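Local coordinates for protein putative transcriptional regulator (PDB 3QI7) that is of unknown function but has a periplasmic-binding-protein-like fold and may bind a small ligand such as a sugar, at residues D204-K209 and N233-E238; E214-Q219 and I227-V232; V239-A244 and Y249-Q254. All coordinates share one frame; numbering follows the deposited sequence. Where two conformers were deposited one is given.

Contact 1: residues D204-K209 and N233-E238; sequences DKNKVK and NEYMDE
Y235, near the start of helix 234-247, reaches across to helix 203-223 and meets K205 and K209 there. CG of Y235 stands anti to the backbone N (chi1 -174°), and CB points toward the neighbouring helix, which sends the ring out lengthwise. K205 CD stands over one face, offset toward the CD1-CE1 side and 3.9 Å from each of Y235 CD1 and CE1, in a CH-pi contact 4.1 Å from the ring centroid. On the other side of the ring, Y235 CE2 is 3.4 Å from K205 O. Further out, CZ is 3.8 Å from K205 CB. The hydroxyl at the tip comes within 3.2 Å of K205 O and packs against the aliphatic part of K209, with K209 CE 3.5 Å from Y235 OH. K205 itself turns away beyond CD, bending at chi4, and its ammonium forms a salt bridge with E202. Two residues before Y235, N233 is the N-cap of helix 234-247, its OD1 accepting from M236 N at 2.9 Å in a nearly straight bond. The axes of the two short segments approach to 10.6 Å with a crossing angle of -41°, a separation bridged mainly by the one ring. This is surface helix-helix packing between neighbouring helices of an alpha/beta domain, joined in sequence through strand 228-231.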
loop_
_atom_site.group_PDB
_atom_site.type_symbol
_atom_site.label_atom_id
_atom_site.label_comp_id
_atom_site.label_asym_id
_atom_site.label_seq_id
_atom_site.Cartn_x
_atom_site.Cartn_y
_atom_site.Cartn_z
ATOM N N ASP A 204 21.821 13.110 10.954
ATOM C CA ASP A 204 21.585 13.518 9.577
ATOM C C ASP A 204 20.145 13.923 9.305
ATOM O O ASP A 204 19.889 14.688 8.382
ATOM C CB ASP A 204 22.007 12.401 8.621
ATOM C CG ASP A 204 23.496 12.137 8.658
ATOM O OD1 ASP A 204 24.266 13.116 8.793
ATOM O OD2 ASP A 204 23.891 10.956 8.563
ATOM N N LYS A 205 19.208 13.410 10.106
ATOM C CA LYS A 205 17.800 13.741 9.950
ATOM C C LYS A 205 17.531 15.237 10.084
ATOM O O LYS A 205 16.860 15.817 9.226
ATOM C CB LYS A 205 16.937 12.968 10.965
ATOM C CG LYS A 205 16.803 11.492 10.643
ATOM C CD LYS A 205 15.548 10.886 11.285
ATOM C CE LYS A 205 15.252 9.495 10.733
ATOM N NZ LYS A 205 16.385 8.559 11.013
ATOM N N ASN A 206 18.030 15.875 11.152
ATOM C CA ASN A 206 17.842 17.320 11.274
ATOM C C ASN A 206 18.536 18.106 10.138
ATOM O O ASN A 206 18.081 19.191 9.773
ATOM C CB ASN A 206 18.293 17.861 12.647
ATOM C CG ASN A 206 17.207 17.732 13.733
ATOM O OD1 ASN A 206 15.983 17.739 13.463
ATOM N ND2 ASN A 206 17.662 17.645 14.981
ATOM N N LYS A 207 19.640 17.576 9.601
ATOM C CA LYS A 207 20.298 18.172 8.430
ATOM C C LYS A 207 19.347 18.078 7.224
ATOM O O LYS A 207 19.158 19.057 6.489
ATOM C CB LYS A 207 21.647 17.495 8.137
ATOM C CG LYS A 207 22.694 17.674 9.233
ATOM C CD LYS A 207 24.022 17.010 8.844
ATOM C CE LYS A 207 25.210 17.635 9.569
ATOM N NZ LYS A 207 25.031 17.641 11.051
ATOM N N VAL A 208 18.718 16.919 7.039
ATOM C CA VAL A 208 17.737 16.761 5.975
ATOM C C VAL A 208 16.545 17.733 6.114
ATOM O O VAL A 208 16.163 18.413 5.147
ATOM C CB VAL A 208 17.219 15.317 5.891
ATOM C CG1 VAL A 208 15.986 15.229 4.940
ATOM C CG2 VAL A 208 18.366 14.381 5.467
ATOM N N LYS A 209 15.967 17.789 7.313
ATOM C CA LYS A 209 14.932 18.770 7.633
ATOM C C LYS A 209 15.341 20.200 7.276
ATOM O O LYS A 209 14.587 20.907 6.615
ATOM C CB LYS A 209 14.569 18.692 9.113
ATOM C CG LYS A 209 13.495 19.681 9.516
ATOM C CD LYS A 209 13.236 19.642 11.011
ATOM C CE LYS A 209 12.298 18.513 11.402
ATOM N NZ LYS A 209 12.081 18.612 12.885
ATOM N N ASN A 233 10.094 9.333 1.752
ATOM C CA ASN A 233 9.851 8.647 3.029
ATOM C C ASN A 233 9.011 9.520 3.992
ATOM O O ASN A 233 8.755 10.719 3.734
ATOM C CB ASN A 233 11.178 8.203 3.691
ATOM C CG ASN A 233 12.157 9.359 3.869
ATOM O OD1 ASN A 233 11.824 10.379 4.490
ATOM N ND2 ASN A 233 13.366 9.223 3.297
ATOM N N GLU A 234 8.591 8.907 5.090
ATOM C CA GLU A 234 7.634 9.530 5.977
ATOM C C GLU A 234 8.258 10.740 6.655
ATOM O O GLU A 234 7.556 11.697 6.989
ATOM C CB GLU A 234 7.171 8.540 7.042
ATOM C CG GLU A 234 6.358 7.381 6.515
ATOM C CD GLU A 234 5.988 6.377 7.611
ATOM O OE1 GLU A 234 6.531 6.477 8.741
ATOM O OE2 GLU A 234 5.134 5.507 7.341
ATOM N N TYR A 235 9.565 10.686 6.887
ATOM C CA TYR A 235 10.259 11.806 7.544
ATOM C C TYR A 235 10.206 13.039 6.615
ATOM O O TYR A 235 9.865 14.139 7.053
ATOM C CB TYR A 235 11.705 11.444 7.915
ATOM C CG TYR A 235 12.388 12.536 8.720
ATOM C CD1 TYR A 235 12.216 12.622 10.099
ATOM C CD2 TYR A 235 13.148 13.509 8.099
ATOM C CE1 TYR A 235 12.809 13.649 10.846
ATOM C CE2 TYR A 235 13.739 14.537 8.836
ATOM C CZ TYR A 235 13.562 14.599 10.208
ATOM O OH TYR A 235 14.155 15.617 10.923
HETATM N N MSE A 236 10.484 12.833 5.328
HETATM C CA MSE A 236 10.334 13.900 4.326
HETATM C C MSE A 236 8.895 14.365 4.227
HETATM O O MSE A 236 8.662 15.589 4.118
HETATM C CB MSE A 236 10.816 13.458 2.922
HETATM C CG MSE A 236 12.266 13.175 2.864
HETATM SE SE MSE A 236 12.852 13.181 1.048
HETATM C CE MSE A 236 14.570 12.328 1.297
ATOM N N ASP A 237 7.937 13.414 4.266
ATOM C CA ASP A 237 6.522 13.743 4.149
ATOM C C ASP A 237 6.127 14.724 5.259
ATOM O O ASP A 237 5.385 15.688 5.030
ATOM C CB ASP A 237 5.613 12.517 4.288
ATOM C CG ASP A 237 5.674 11.585 3.083
ATOM O OD1 ASP A 237 5.942 12.066 1.951
ATOM O OD2 ASP A 237 5.449 10.382 3.315
ATOM N N GLU A 238 6.622 14.462 6.449
ATOM C CA GLU A 238 6.318 15.314 7.597
ATOM C C GLU A 238 6.791 16.770 7.410
ATOM O O GLU A 238 6.026 17.735 7.633
ATOM C CB GLU A 238 6.929 14.706 8.878
ATOM C CG GLU A 238 6.354 15.374 10.171
ATOM C CD GLU A 238 6.896 14.784 11.493
ATOM O OE1 GLU A 238 8.133 14.569 11.617
ATOM O OE2 GLU A 238 6.078 14.545 12.421
#

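Contact 2: residues E214-Q219 and I227-V232; sequences EDIEKQ and INVFGV
A small, buried apolar contact joins helix 203-223 to strand 228-231, an outer strand of the three-stranded parallel sheet that the helix covers. It rests on two pairs, I216 with V229 and Q219 with I227, whose helix members are one turn apart. I216 presents its CD1 methyl to CG1 of V229, at 4.2 Å, in loose van der Waals contact. One turn further along the helix, at Q219, the long branch of I227 meets the helix backbone: I227 CD1 lies 3.8 Å from the carbonyl carbon of Q219 and 3.9 Å from Q219 CB. CG1 of I227 sits between its own backbone N and carbonyl carbon (chi1 64°), and the extended chi2 carries the methyl on to the helix. I227 and V229 face the helix, whereas the side chain of N228 between them points to the other side.

The polar end of Q219 folds back along its own helix. A bend at chi2 brings NE2 to OD2 of D215, 3.1 Å away and with an N-H...O angle of 171°; the acceptor lies in the Q219 amide plane. D215 OD2 is also bonded to Y162 of the central strand 159-164, while Q219 OE1 is held by K222. These bonds give both amide atoms partners in a buried setting, while Q219 CB faces I227. Helix 203-223 precedes strand 228-231 and packs on the parallel sheet, the helix-on-sheet layering of a Rossmann-like alpha/beta domain, as in periplasmic binding proteins.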
loop_
_atom_site.group_PDB
_atom_site.type_symbol
_atom_site.label_atom_id
_atom_site.label_comp_id
_atom_site.label_asym_id
_atom_site.label_seq_id
_atom_site.Cartn_x
_atom_site.Cartn_y
_atom_site.Cartn_z
ATOM N N GLU A 214 14.870 24.895 3.552
ATOM C CA GLU A 214 15.499 25.956 2.776
ATOM C C GLU A 214 15.263 25.780 1.283
ATOM O O GLU A 214 14.971 26.755 0.600
ATOM C CB GLU A 214 16.987 26.068 3.094
ATOM C CG GLU A 214 17.234 26.461 4.526
ATOM C CD GLU A 214 16.602 27.798 4.895
ATOM O OE1 GLU A 214 16.768 28.775 4.124
ATOM O OE2 GLU A 214 15.940 27.863 5.958
ATOM N N ASP A 215 15.331 24.548 0.781
ATOM C CA ASP A 215 15.160 24.321 -0.661
ATOM C C ASP A 215 13.711 24.601 -1.134
ATOM O O ASP A 215 13.483 25.276 -2.164
ATOM C CB ASP A 215 15.580 22.925 -1.051
ATOM C CG ASP A 215 15.815 22.808 -2.552
ATOM O OD1 ASP A 215 16.884 23.284 -3.005
ATOM O OD2 ASP A 215 14.915 22.302 -3.262
ATOM N N ILE A 216 12.750 24.112 -0.356
ATOM C CA ILE A 216 11.330 24.360 -0.629
ATOM C C ILE A 216 11.044 25.848 -0.707
ATOM O O ILE A 216 10.449 26.301 -1.676
ATOM C CB ILE A 216 10.414 23.645 0.399
ATOM C CG1 ILE A 216 10.543 22.120 0.229
ATOM C CG2 ILE A 216 8.943 24.086 0.231
ATOM C CD1 ILE A 216 9.968 21.319 1.342
ATOM N N GLU A 217 11.481 26.626 0.279
ATOM C CA GLU A 217 11.367 28.078 0.153
ATOM C C GLU A 217 11.901 28.607 -1.191
ATOM O O GLU A 217 11.275 29.445 -1.838
ATOM C CB GLU A 217 12.089 28.784 1.309
ATOM C CG GLU A 217 11.386 28.562 2.637
ATOM C CD GLU A 217 12.099 29.248 3.783
ATOM O OE1 GLU A 217 12.745 30.292 3.530
ATOM O OE2 GLU A 217 11.997 28.737 4.921
ATOM N N LYS A 218 13.040 28.073 -1.622
ATOM C CA LYS A 218 13.657 28.489 -2.883
ATOM C C LYS A 218 12.805 28.173 -4.090
ATOM O O LYS A 218 12.697 28.991 -5.027
ATOM C CB LYS A 218 15.074 27.888 -3.027
ATOM C CG LYS A 218 16.056 28.524 -2.047
ATOM C CD LYS A 218 17.518 28.342 -2.447
ATOM C CE LYS A 218 18.041 26.942 -2.153
ATOM N NZ LYS A 218 19.534 26.955 -2.151
ATOM N N GLN A 219 12.200 26.984 -4.073
ATOM C CA GLN A 219 11.411 26.516 -5.193
ATOM C C GLN A 219 10.120 27.328 -5.333
ATOM O O GLN A 219 9.697 27.631 -6.455
ATOM C CB GLN A 219 11.123 25.007 -5.086
ATOM C CG GLN A 219 12.384 24.100 -4.975
ATOM C CD GLN A 219 13.309 24.140 -6.171
ATOM O OE1 GLN A 219 12.962 24.676 -7.222
ATOM N NE2 GLN A 219 14.502 23.540 -6.021
ATOM N N ILE A 227 3.112 24.656 -7.137
ATOM C CA ILE A 227 4.019 23.558 -7.475
ATOM C C ILE A 227 3.645 22.379 -6.614
ATOM O O ILE A 227 3.099 22.557 -5.523
ATOM C CB ILE A 227 5.507 23.952 -7.240
ATOM C CG1 ILE A 227 5.805 24.224 -5.742
ATOM C CG2 ILE A 227 5.838 25.190 -8.104
ATOM C CD1 ILE A 227 7.223 24.798 -5.413
ATOM N N ASN A 228 3.927 21.176 -7.107
ATOM C CA ASN A 228 3.805 19.961 -6.302
ATOM C C ASN A 228 5.134 19.572 -5.695
ATOM O O ASN A 228 6.156 19.514 -6.398
ATOM C CB ASN A 228 3.283 18.777 -7.117
ATOM C CG ASN A 228 2.971 17.566 -6.244
ATOM O OD1 ASN A 228 2.044 17.624 -5.459
ATOM N ND2 ASN A 228 3.788 16.504 -6.327
ATOM N N VAL A 229 5.128 19.261 -4.394
ATOM C CA VAL A 229 6.358 18.841 -3.733
ATOM C C VAL A 229 6.193 17.380 -3.285
ATOM O O VAL A 229 5.176 16.990 -2.696
ATOM C CB VAL A 229 6.717 19.766 -2.551
ATOM C CG1 VAL A 229 7.971 19.232 -1.763
ATOM C CG2 VAL A 229 6.931 21.211 -3.021
ATOM N N PHE A 230 7.207 16.569 -3.560
ATOM C CA PHE A 230 7.135 15.154 -3.256
ATOM C C PHE A 230 8.421 14.655 -2.655
ATOM O O PHE A 230 9.494 14.955 -3.183
ATOM C CB PHE A 230 6.903 14.395 -4.549
ATOM C CG PHE A 230 6.854 12.894 -4.386
ATOM C CD1 PHE A 230 5.751 12.283 -3.800
ATOM C CD2 PHE A 230 7.880 12.097 -4.854
ATOM C CE1 PHE A 230 5.659 10.900 -3.690
ATOM C CE2 PHE A 230 7.812 10.713 -4.707
ATOM C CZ PHE A 230 6.699 10.116 -4.121
ATOM N N GLY A 231 8.300 13.833 -1.609
ATOM C CA GLY A 231 9.453 13.151 -0.996
ATOM C C GLY A 231 9.234 11.649 -0.902
ATOM O O GLY A 231 8.122 11.130 -1.182
ATOM N N VAL A 232 10.281 10.941 -0.483
ATOM C CA VAL A 232 10.327 9.492 -0.679
ATOM C C VAL A 232 10.250 8.668 0.596
ATOM O O VAL A 232 10.264 7.443 0.517
ATOM C CB VAL A 232 11.526 9.067 -1.579
ATOM C CG1 VAL A 232 11.518 9.819 -2.918
ATOM C CG2 VAL A 232 12.872 9.245 -0.848
#

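Contact 3: residues V239-A244 and Y249-Q254; sequences VILTKA and YIVAEQ
The hydroxyl of Y249 donates a hydrogen bond to the main-chain carbonyl of I240, OH to O 2.6 Å, entering in the carbonyl plane on a lone pair, with a C=O...donor angle of 130°. That oxygen also accepts the helical bond from A244 N, at 3.0 Å, and is therefore gripped twice. A244 lies against the ring: its CA stands over one face, 3.7 Å from the Y249 centroid and 18° off the ring normal, in a CH-pi contact, while its CB is 3.5 Å from Y249 CE1. K243 crosses the phenol at about a right angle, with CB packed close to the hydroxyl. The chi1 of 52°, which holds CG of Y249 between its backbone N and carbonyl carbon, goes with a ring turned back over the last turns of helix 234-247.

V251, two residues on, supplies the apolar half. Its two methyls divide the work: CG2 sits 3.9 Å from I240 CG2 and also touches A244 CB, whereas CG1 meets L241 CD2 at 3.8 Å. L241 CD1 brushes Q254 CG at longer range.

A second shell fixes this pairing. I250, whose side chain turns away from the helix, bonds through its backbone to I227 and V229, so Y249 and V251 are presented to helix 234-247 from a segment laid beside strand 228-231. K243 bends its chain to form salt bridges with E217 and E246, and I216 of helix 203-223 packs on the Y249 ring. Beyond L241, Y263 and V266 of helix 263-267 continue the apolar layer. Strand, helix and, after a short connection, an extended segment without regular strand structure that hydrogen-bonds alongside the strand follow one another, consistent with the crossover topology of an alpha/beta domain, as in periplasmic binding proteins.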
loop_
_atom_site.group_PDB
_atom_site.type_symbol
_atom_site.label_atom_id
_atom_site.label_comp_id
_atom_site.label_asym_id
_atom_site.label_seq_id
_atom_site.Cartn_x
_atom_site.Cartn_y
_atom_site.Cartn_z
ATOM N N VAL A 239 8.055 16.916 7.019
ATOM C CA VAL A 239 8.663 18.233 6.749
ATOM C C VAL A 239 7.898 18.930 5.613
ATOM O O VAL A 239 7.549 20.112 5.729
ATOM C CB VAL A 239 10.158 18.106 6.355
ATOM C CG1 VAL A 239 10.695 19.439 5.830
ATOM C CG2 VAL A 239 10.993 17.538 7.532
ATOM N N ILE A 240 7.592 18.182 4.544
ATOM C CA ILE A 240 6.904 18.727 3.357
ATOM C C ILE A 240 5.459 19.185 3.609
ATOM O O ILE A 240 5.049 20.241 3.121
ATOM C CB ILE A 240 6.931 17.703 2.186
ATOM C CG1 ILE A 240 8.353 17.587 1.664
ATOM C CG2 ILE A 240 5.989 18.100 1.019
ATOM C CD1 ILE A 240 8.620 16.346 0.850
ATOM N N LEU A 241 4.695 18.357 4.307
ATOM C CA LEU A 241 3.312 18.688 4.654
ATOM C C LEU A 241 3.255 19.866 5.643
ATOM O O LEU A 241 2.433 20.760 5.500
ATOM C CB LEU A 241 2.623 17.463 5.222
ATOM C CG LEU A 241 2.178 16.415 4.190
ATOM C CD1 LEU A 241 1.697 15.144 4.885
ATOM C CD2 LEU A 241 1.108 16.973 3.225
ATOM N N THR A 242 4.118 19.844 6.649
ATOM C CA THR A 242 4.221 20.952 7.592
ATOM C C THR A 242 4.499 22.277 6.884
ATOM O O THR A 242 3.810 23.262 7.125
ATOM C CB THR A 242 5.298 20.659 8.641
ATOM O OG1 THR A 242 4.978 19.423 9.294
ATOM C CG2 THR A 242 5.401 21.797 9.693
ATOM N N LYS A 243 5.486 22.305 5.997
ATOM C CA LYS A 243 5.810 23.532 5.248
ATOM C C LYS A 243 4.680 23.958 4.277
ATOM O O LYS A 243 4.478 25.170 4.052
ATOM C CB LYS A 243 7.162 23.386 4.532
ATOM C CG LYS A 243 7.741 24.645 3.945
ATOM C CD LYS A 243 8.194 25.595 5.024
ATOM C CE LYS A 243 9.436 26.337 4.652
ATOM N NZ LYS A 243 9.691 27.375 5.693
ATOM N N ALA A 244 3.966 22.984 3.717
ATOM C CA ALA A 244 2.815 23.241 2.830
ATOM C C ALA A 244 1.739 24.084 3.510
ATOM O O ALA A 244 1.085 24.897 2.857
ATOM C CB ALA A 244 2.178 21.925 2.354
ATOM N N TYR A 249 1.469 25.352 -0.984
ATOM C CA TYR A 249 1.742 24.692 -2.237
ATOM C C TYR A 249 0.928 23.410 -2.321
ATOM O O TYR A 249 0.008 23.216 -1.522
ATOM C CB TYR A 249 3.267 24.477 -2.427
ATOM C CG TYR A 249 4.032 23.809 -1.304
ATOM C CD1 TYR A 249 3.959 22.444 -1.088
ATOM C CD2 TYR A 249 4.886 24.550 -0.494
ATOM C CE1 TYR A 249 4.728 21.811 -0.083
ATOM C CE2 TYR A 249 5.633 23.942 0.525
ATOM C CZ TYR A 249 5.552 22.594 0.733
ATOM O OH TYR A 249 6.310 22.037 1.734
ATOM N N ILE A 250 1.224 22.573 -3.305
ATOM C CA ILE A 250 0.497 21.325 -3.503
ATOM C C ILE A 250 1.315 20.113 -3.040
ATOM O O ILE A 250 2.526 20.036 -3.282
ATOM C CB ILE A 250 0.117 21.120 -4.999
ATOM C CG1 ILE A 250 -0.769 22.256 -5.508
ATOM C CG2 ILE A 250 -0.577 19.815 -5.218
ATOM C CD1 ILE A 250 -0.571 22.542 -7.023
ATOM N N VAL A 251 0.651 19.187 -2.359
ATOM C CA VAL A 251 1.222 17.870 -2.047
ATOM C C VAL A 251 0.220 16.807 -2.501
ATOM O O VAL A 251 -0.648 16.335 -1.744
ATOM C CB VAL A 251 1.592 17.719 -0.555
ATOM C CG1 VAL A 251 2.347 16.409 -0.330
ATOM C CG2 VAL A 251 2.399 18.960 -0.094
ATOM N N ALA A 252 0.369 16.406 -3.759
ATOM C CA ALA A 252 -0.610 15.498 -4.379
ATOM C C ALA A 252 -0.637 14.156 -3.630
ATOM O O ALA A 252 -1.711 13.573 -3.431
ATOM C CB ALA A 252 -0.278 15.299 -5.848
ATOM N N GLU A 253 0.547 13.681 -3.224
ATOM C CA GLU A 253 0.708 12.430 -2.468
ATOM C C GLU A 253 1.919 12.393 -1.514
ATOM O O GLU A 253 3.005 12.878 -1.827
ATOM C CB GLU A 253 0.846 11.223 -3.452
ATOM C CG GLU A 253 -0.310 11.046 -4.409
ATOM C CD GLU A 253 -0.166 9.815 -5.295
ATOM O OE1 GLU A 253 0.963 9.337 -5.429
ATOM O OE2 GLU A 253 -1.174 9.345 -5.873
ATOM N N GLN A 254 1.752 11.724 -0.374
ATOM C CA GLN A 254 2.883 11.286 0.450
ATOM C C GLN A 254 3.703 10.245 -0.344
ATOM O O GLN A 254 3.202 9.642 -1.302
ATOM C CB GLN A 254 2.385 10.604 1.709
ATOM C CG GLN A 254 1.548 11.504 2.671
ATOM C CD GLN A 254 0.466 10.730 3.389
ATOM O OE1 GLN A 254 -0.583 10.430 2.810
ATOM N NE2 GLN A 254 0.728 10.365 4.645
#

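How the contacts relate
All three contacts belong to one alpha/beta domain and share its elements: helix 203-223 serves contacts 1 and 2, and helix 234-247 serves contacts 1 and 3. Contact 2 is nested along the chain within the loop closed by contact 1, and contact 3 follows both. Contacts 2 and 3 are nearest, their centres about 8 Å apart, and are bound by a probable hydrogen bond from A252 N to N228 OD1 at 2.7 Å. Contact 1 lies about 12 Å and 13 Å, centre to centre, from contacts 2 and 3; it touches contact 2 where M236 SE lies 4.0 Å from G231 CA, and contact 3 where K209 packs on V239.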